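Local coordinates for translation initiation factor eIF2 assembly protein (Schizosaccharomyces pombe, PDB 4ZGP) that acts as an ATP-grasp, ATP-dependent folding chaperone for eIF2, binding its gamma subunit so that this can assemble with the alpha and beta subunits, at residues Thr21-Gln33 and Leu155-Asn167. Residues are numbered along the deposited sequence; the frame is centred on the assembly and turned at random.
Sequences TLILTKNQVLHCQ and LNHAFDDCKDFDN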
loop_
_atom_site.group_PDB
_atom_site.type_symbol
_atom_site.label_atom_id
_atom_site.label_comp_id
_atom_site.label_asym_id
_atom_site.label_seq_id
_atom_site.Cartn_x
_atom_site.Cartn_y
_atom_site.Cartn_z
ATOM N N THR A 21 1.237 24.131 -0.974
ATOM C CA THR A 21 2.536 24.282 -0.323
ATOM C C THR A 21 3.256 22.939 -0.178
ATOM O O THR A 21 4.488 22.865 -0.253
ATOM C CB THR A 21 2.389 24.930 1.060
ATOM O OG1 THR A 21 1.677 26.167 0.939
ATOM C CG2 THR A 21 3.743 25.169 1.701
ATOM N N LEU A 22 2.480 21.883 0.047
ATOM C CA LEU A 22 3.007 20.523 0.043
ATOM C C LEU A 22 3.477 20.154 -1.354
ATOM O O LEU A 22 2.688 20.175 -2.299
ATOM C CB LEU A 22 1.946 19.514 0.496
ATOM C CG LEU A 22 1.835 19.088 1.958
ATOM C CD1 LEU A 22 0.837 17.944 2.072
ATOM C CD2 LEU A 22 3.186 18.688 2.538
ATOM N N ILE A 23 4.753 19.808 -1.492
ATOM C CA ILE A 23 5.254 19.349 -2.784
ATOM C C ILE A 23 5.730 17.890 -2.722
ATOM O O ILE A 23 6.086 17.376 -1.655
ATOM C CB ILE A 23 6.406 20.248 -3.305
ATOM C CG1 ILE A 23 7.703 19.979 -2.544
ATOM C CG2 ILE A 23 6.022 21.720 -3.220
ATOM C CD1 ILE A 23 8.812 19.440 -3.425
ATOM N N LEU A 24 5.721 17.244 -3.882
ATOM C CA LEU A 24 6.120 15.851 -4.028
ATOM C C LEU A 24 7.316 15.725 -4.952
ATOM O O LEU A 24 7.283 16.233 -6.070
ATOM C CB LEU A 24 4.960 15.037 -4.588
ATOM C CG LEU A 24 5.169 13.526 -4.706
ATOM C CD1 LEU A 24 5.291 12.903 -3.334
ATOM C CD2 LEU A 24 4.020 12.905 -5.482
ATOM N N THR A 25 8.370 15.051 -4.507
ATOM C CA THR A 25 9.516 14.840 -5.385
ATOM C C THR A 25 9.506 13.427 -5.966
ATOM O O THR A 25 8.902 12.512 -5.401
ATOM C CB THR A 25 10.847 15.057 -4.665
ATOM O OG1 THR A 25 11.033 14.017 -3.701
ATOM C CG2 THR A 25 10.884 16.421 -3.967
ATOM N N LYS A 26 10.178 13.269 -7.100
ATOM C CA LYS A 26 10.425 11.965 -7.701
ATOM C C LYS A 26 11.012 10.965 -6.701
ATOM O O LYS A 26 10.587 9.811 -6.653
ATOM C CB LYS A 26 11.368 12.116 -8.896
ATOM C CG LYS A 26 11.865 10.808 -9.464
ATOM C CD LYS A 26 12.933 11.035 -10.541
ATOM C CE LYS A 26 14.201 11.667 -9.978
ATOM N NZ LYS A 26 15.312 10.681 -9.816
ATOM N N ASN A 27 11.981 11.400 -5.905
ATOM C CA ASN A 27 12.595 10.500 -4.931
ATOM C C ASN A 27 11.584 10.028 -3.882
ATOM O O ASN A 27 11.639 8.893 -3.416
ATOM C CB ASN A 27 13.801 11.165 -4.242
ATOM C CG ASN A 27 15.086 11.047 -5.072
ATOM O OD1 ASN A 27 15.123 10.325 -6.067
ATOM N ND2 ASN A 27 16.132 11.742 -4.659
ATOM N N GLN A 28 10.665 10.901 -3.498
ATOM C CA GLN A 28 9.674 10.496 -2.500
ATOM C C GLN A 28 8.793 9.377 -3.017
ATOM O O GLN A 28 8.414 8.477 -2.254
ATOM C CB GLN A 28 8.800 11.668 -2.092
ATOM C CG GLN A 28 9.428 12.589 -1.071
ATOM C CD GLN A 28 8.528 13.783 -0.854
ATOM O OE1 GLN A 28 8.467 14.677 -1.698
ATOM N NE2 GLN A 28 7.766 13.770 0.242
ATOM N N VAL A 29 8.458 9.445 -4.305
ATOM C CA VAL A 29 7.659 8.397 -4.950
ATOM C C VAL A 29 8.469 7.097 -5.092
ATOM O O VAL A 29 7.976 5.996 -4.786
ATOM C CB VAL A 29 7.132 8.880 -6.338
ATOM C CG1 VAL A 29 6.524 7.736 -7.122
ATOM C CG2 VAL A 29 6.108 9.991 -6.144
ATOM N N LEU A 30 9.714 7.225 -5.520
ATOM C CA LEU A 30 10.603 6.069 -5.647
ATOM C C LEU A 30 10.832 5.348 -4.317
ATOM O O LEU A 30 10.939 4.118 -4.290
ATOM C CB LEU A 30 11.969 6.485 -6.230
ATOM C CG LEU A 30 12.042 6.832 -7.720
ATOM C CD1 LEU A 30 13.433 7.360 -8.060
ATOM C CD2 LEU A 30 11.698 5.616 -8.575
ATOM N N HIS A 31 10.939 6.104 -3.220
ATOM C CA HIS A 31 11.200 5.504 -1.917
ATOM C C HIS A 31 10.028 4.665 -1.404
ATOM O O HIS A 31 10.210 3.818 -0.523
ATOM C CB HIS A 31 11.533 6.590 -0.879
ATOM C CG HIS A 31 12.819 7.299 -1.165
ATOM N ND1 HIS A 31 13.118 8.543 -0.650
ATOM C CD2 HIS A 31 13.867 6.955 -1.950
ATOM C CE1 HIS A 31 14.312 8.919 -1.080
ATOM N NE2 HIS A 31 14.786 7.973 -1.873
ATOM N N CYS A 32 8.839 4.922 -1.943
ATOM C CA CYS A 32 7.631 4.231 -1.503
ATOM C C CYS A 32 7.297 3.006 -2.342
ATOM O O CYS A 32 6.283 2.349 -2.074
ATOM C CB CYS A 32 6.428 5.191 -1.515
ATOM S SG CYS A 32 6.515 6.309 -0.099
ATOM N N GLN A 33 8.107 2.706 -3.352
ATOM C CA GLN A 33 7.884 1.465 -4.099
ATOM C C GLN A 33 7.984 0.281 -3.161
ATOM O O GLN A 33 8.836 0.264 -2.270
ATOM C CB GLN A 33 8.911 1.284 -5.218
ATOM C CG GLN A 33 8.967 2.331 -6.304
ATOM C CD GLN A 33 10.202 2.105 -7.187
ATOM O OE1 GLN A 33 10.117 1.463 -8.221
ATOM N NE2 GLN A 33 11.351 2.602 -6.742
ATOM N N LEU A 155 0.692 2.542 -13.516
ATOM C CA LEU A 155 1.242 2.229 -14.833
ATOM C C LEU A 155 1.424 3.452 -15.736
ATOM O O LEU A 155 2.336 3.483 -16.566
ATOM C CB LEU A 155 0.339 1.202 -15.541
ATOM C CG LEU A 155 0.552 -0.242 -15.078
ATOM C CD1 LEU A 155 -0.314 -1.200 -15.865
ATOM C CD2 LEU A 155 2.025 -0.643 -15.188
ATOM N N ASN A 156 0.574 4.458 -15.573
ATOM C CA ASN A 156 0.549 5.573 -16.521
ATOM C C ASN A 156 0.843 6.964 -15.945
ATOM O O ASN A 156 1.175 7.883 -16.691
ATOM C CB ASN A 156 -0.819 5.614 -17.214
ATOM C CG ASN A 156 -1.164 4.307 -17.905
ATOM O OD1 ASN A 156 -0.354 3.748 -18.641
ATOM N ND2 ASN A 156 -2.374 3.805 -17.658
ATOM N N HIS A 157 0.705 7.136 -14.633
ATOM C CA HIS A 157 0.754 8.475 -14.058
ATOM C C HIS A 157 1.530 8.588 -12.754
ATOM O O HIS A 157 1.361 9.568 -12.033
ATOM C CB HIS A 157 -0.667 8.990 -13.803
ATOM C CG HIS A 157 -1.508 9.085 -15.036
ATOM N ND1 HIS A 157 -1.204 9.933 -16.082
ATOM C CD2 HIS A 157 -2.643 8.439 -15.392
ATOM C CE1 HIS A 157 -2.115 9.801 -17.030
ATOM N NE2 HIS A 157 -3.001 8.903 -16.634
ATOM N N ALA A 158 2.383 7.609 -12.460
ATOM C CA ALA A 158 2.993 7.509 -11.137
ATOM C C ALA A 158 3.804 8.739 -10.740
ATOM O O ALA A 158 3.881 9.075 -9.561
ATOM C CB ALA A 158 3.873 6.277 -11.059
ATOM N N PHE A 159 4.422 9.400 -11.712
ATOM C CA PHE A 159 5.315 10.515 -11.399
ATOM C C PHE A 159 4.787 11.883 -11.820
ATOM O O PHE A 159 5.530 12.861 -11.801
ATOM C CB PHE A 159 6.681 10.284 -12.050
ATOM C CG PHE A 159 7.375 9.056 -11.560
ATOM C CD1 PHE A 159 8.131 9.092 -10.397
ATOM C CD2 PHE A 159 7.245 7.860 -12.236
ATOM C CE1 PHE A 159 8.763 7.966 -9.928
ATOM C CE2 PHE A 159 7.858 6.719 -11.762
ATOM C CZ PHE A 159 8.625 6.773 -10.607
ATOM N N ASP A 160 3.512 11.958 -12.179
ATOM C CA ASP A 160 2.960 13.185 -12.759
ATOM C C ASP A 160 2.867 14.347 -11.767
ATOM O O ASP A 160 2.847 15.513 -12.169
ATOM C CB ASP A 160 1.580 12.912 -13.358
ATOM C CG ASP A 160 1.641 12.019 -14.595
ATOM O OD1 ASP A 160 2.761 11.664 -15.037
ATOM O OD2 ASP A 160 0.564 11.674 -15.127
ATOM N N ASP A 161 2.814 14.042 -10.474
ATOM C CA ASP A 161 2.725 15.102 -9.479
ATOM C C ASP A 161 4.088 15.549 -8.947
ATOM O O ASP A 161 4.162 16.454 -8.122
ATOM C CB ASP A 161 1.838 14.659 -8.321
ATOM C CG ASP A 161 0.371 14.617 -8.700
ATOM O OD1 ASP A 161 -0.057 15.454 -9.529
ATOM O OD2 ASP A 161 -0.351 13.749 -8.173
ATOM N N CYS A 162 5.161 14.922 -9.418
ATOM C CA CYS A 162 6.493 15.281 -8.960
ATOM C C CYS A 162 6.956 16.564 -9.627
ATOM O O CYS A 162 7.066 16.637 -10.852
ATOM C CB CYS A 162 7.474 14.150 -9.237
ATOM S SG CYS A 162 6.915 12.606 -8.524
ATOM N N LYS A 163 7.229 17.576 -8.813
ATOM C CA LYS A 163 7.586 18.872 -9.355
ATOM C C LYS A 163 8.947 18.814 -10.043
ATOM O O LYS A 163 9.206 19.572 -10.979
ATOM C CB LYS A 163 7.585 19.938 -8.259
ATOM C CG LYS A 163 7.646 21.354 -8.813
ATOM C CD LYS A 163 7.692 22.404 -7.719
ATOM C CE LYS A 163 7.845 23.796 -8.322
ATOM N NZ LYS A 163 7.873 24.853 -7.280
ATOM N N ASP A 164 9.807 17.902 -9.597
ATOM C CA ASP A 164 11.155 17.830 -10.136
ATOM C C ASP A 164 11.292 16.817 -11.268
ATOM O O ASP A 164 12.398 16.399 -11.604
ATOM C CB ASP A 164 12.156 17.515 -9.020
ATOM C CG ASP A 164 11.888 16.175 -8.323
ATOM O OD1 ASP A 164 10.841 15.532 -8.566
ATOM O OD2 ASP A 164 12.746 15.780 -7.509
ATOM N N PHE A 165 10.169 16.440 -11.871
ATOM C CA PHE A 165 10.187 15.455 -12.943
ATOM C C PHE A 165 9.062 15.699 -13.957
ATOM O O PHE A 165 7.878 15.585 -13.635
ATOM C CB PHE A 165 10.090 14.049 -12.349
ATOM C CG PHE A 165 10.445 12.960 -13.312
ATOM C CD1 PHE A 165 11.774 12.687 -13.608
ATOM C CD2 PHE A 165 9.452 12.210 -13.925
ATOM C CE1 PHE A 165 12.108 11.685 -14.499
ATOM C CE2 PHE A 165 9.779 11.205 -14.819
ATOM C CZ PHE A 165 11.110 10.943 -15.105
ATOM N N ASP A 166 9.449 16.030 -15.188
ATOM C CA ASP A 166 8.502 16.414 -16.239
ATOM C C ASP A 166 8.156 15.266 -17.188
ATOM O O ASP A 166 8.983 14.389 -17.456
ATOM C CB ASP A 166 9.061 17.592 -17.034
ATOM C CG ASP A 166 10.576 17.654 -16.991
ATOM O OD1 ASP A 166 11.121 18.125 -15.967
ATOM O OD2 ASP A 166 11.222 17.230 -17.974
ATOM N N ASN A 167 6.928 15.293 -17.701
ATOM C CA ASN A 167 6.400 14.182 -18.482
ATOM C C ASN A 167 5.814 14.635 -19.813
ATOM O O ASN A 167 5.377 13.812 -20.617
ATOM C CB ASN A 167 5.337 13.430 -17.672
ATOM C CG ASN A 167 5.771 13.170 -16.229
ATOM O OD1 ASN A 167 5.779 14.079 -15.394
ATOM N ND2 ASN A 167 6.123 11.922 -15.931
HETATM O O HOH W 1 4.600 18.574 -6.216
HETATM O O HOH W 2 13.763 13.689 -6.372
#
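Val29, on the short helix 26-31, puts its two methyls to separate uses against the loop that follows helix 149-157. Val29 CG1, anti to the backbone N (chi1 170°), reaches Phe159 CE1 at 3.6 Å, while Val29 CG2 rests on Cys162 SG, also at 3.6 Å. Leu30 meets the same phenyl ring from its edge, CD2 lying 3.9 Å from Phe159 CZ, the two side chains standing roughly at right angles. Leu24 adds its CD2 methyl beside Asp161 CB and, more loosely, the Cys162 sulfur. Farther out, the aliphatic part of Lys26 runs past Phe165, with CD 3.7 Å from ring atom CD1.

The polar edge illustrates how a loop can secure the start of a helix. Leu24 O accepts from Lys163 N at 3.1 Å, and Cys162 CA adds a CH...O contact to that same oxygen. Asp164 then offers OD1, through its syn lone pair, to Lys26 N at 2.8 Å in a nearly straight bond (168°). Its OD2 accepts a hydrogen bond from a water that in turn accepts from Asn27 N, so one carboxylate serves two amides of the first helical turn, Lys26 N directly and Asn27 N through the water, beside the capping box of Thr25 and Gln28. A second water bridges Leu24 N and Asp161 O.

Arg265 holds the Asp161 carboxylate in a salt bridge, and Phe176 packs edge-to-face with Phe159. The residues flanking helix 26-31 lean on strand 253-261, Leu24 on Pro261 and Cys32 on Ile259 and Pro261, with Leu22 reaching helix 273-278, while Val29 O accepts from the indole of the ATP-binding residue Trp118.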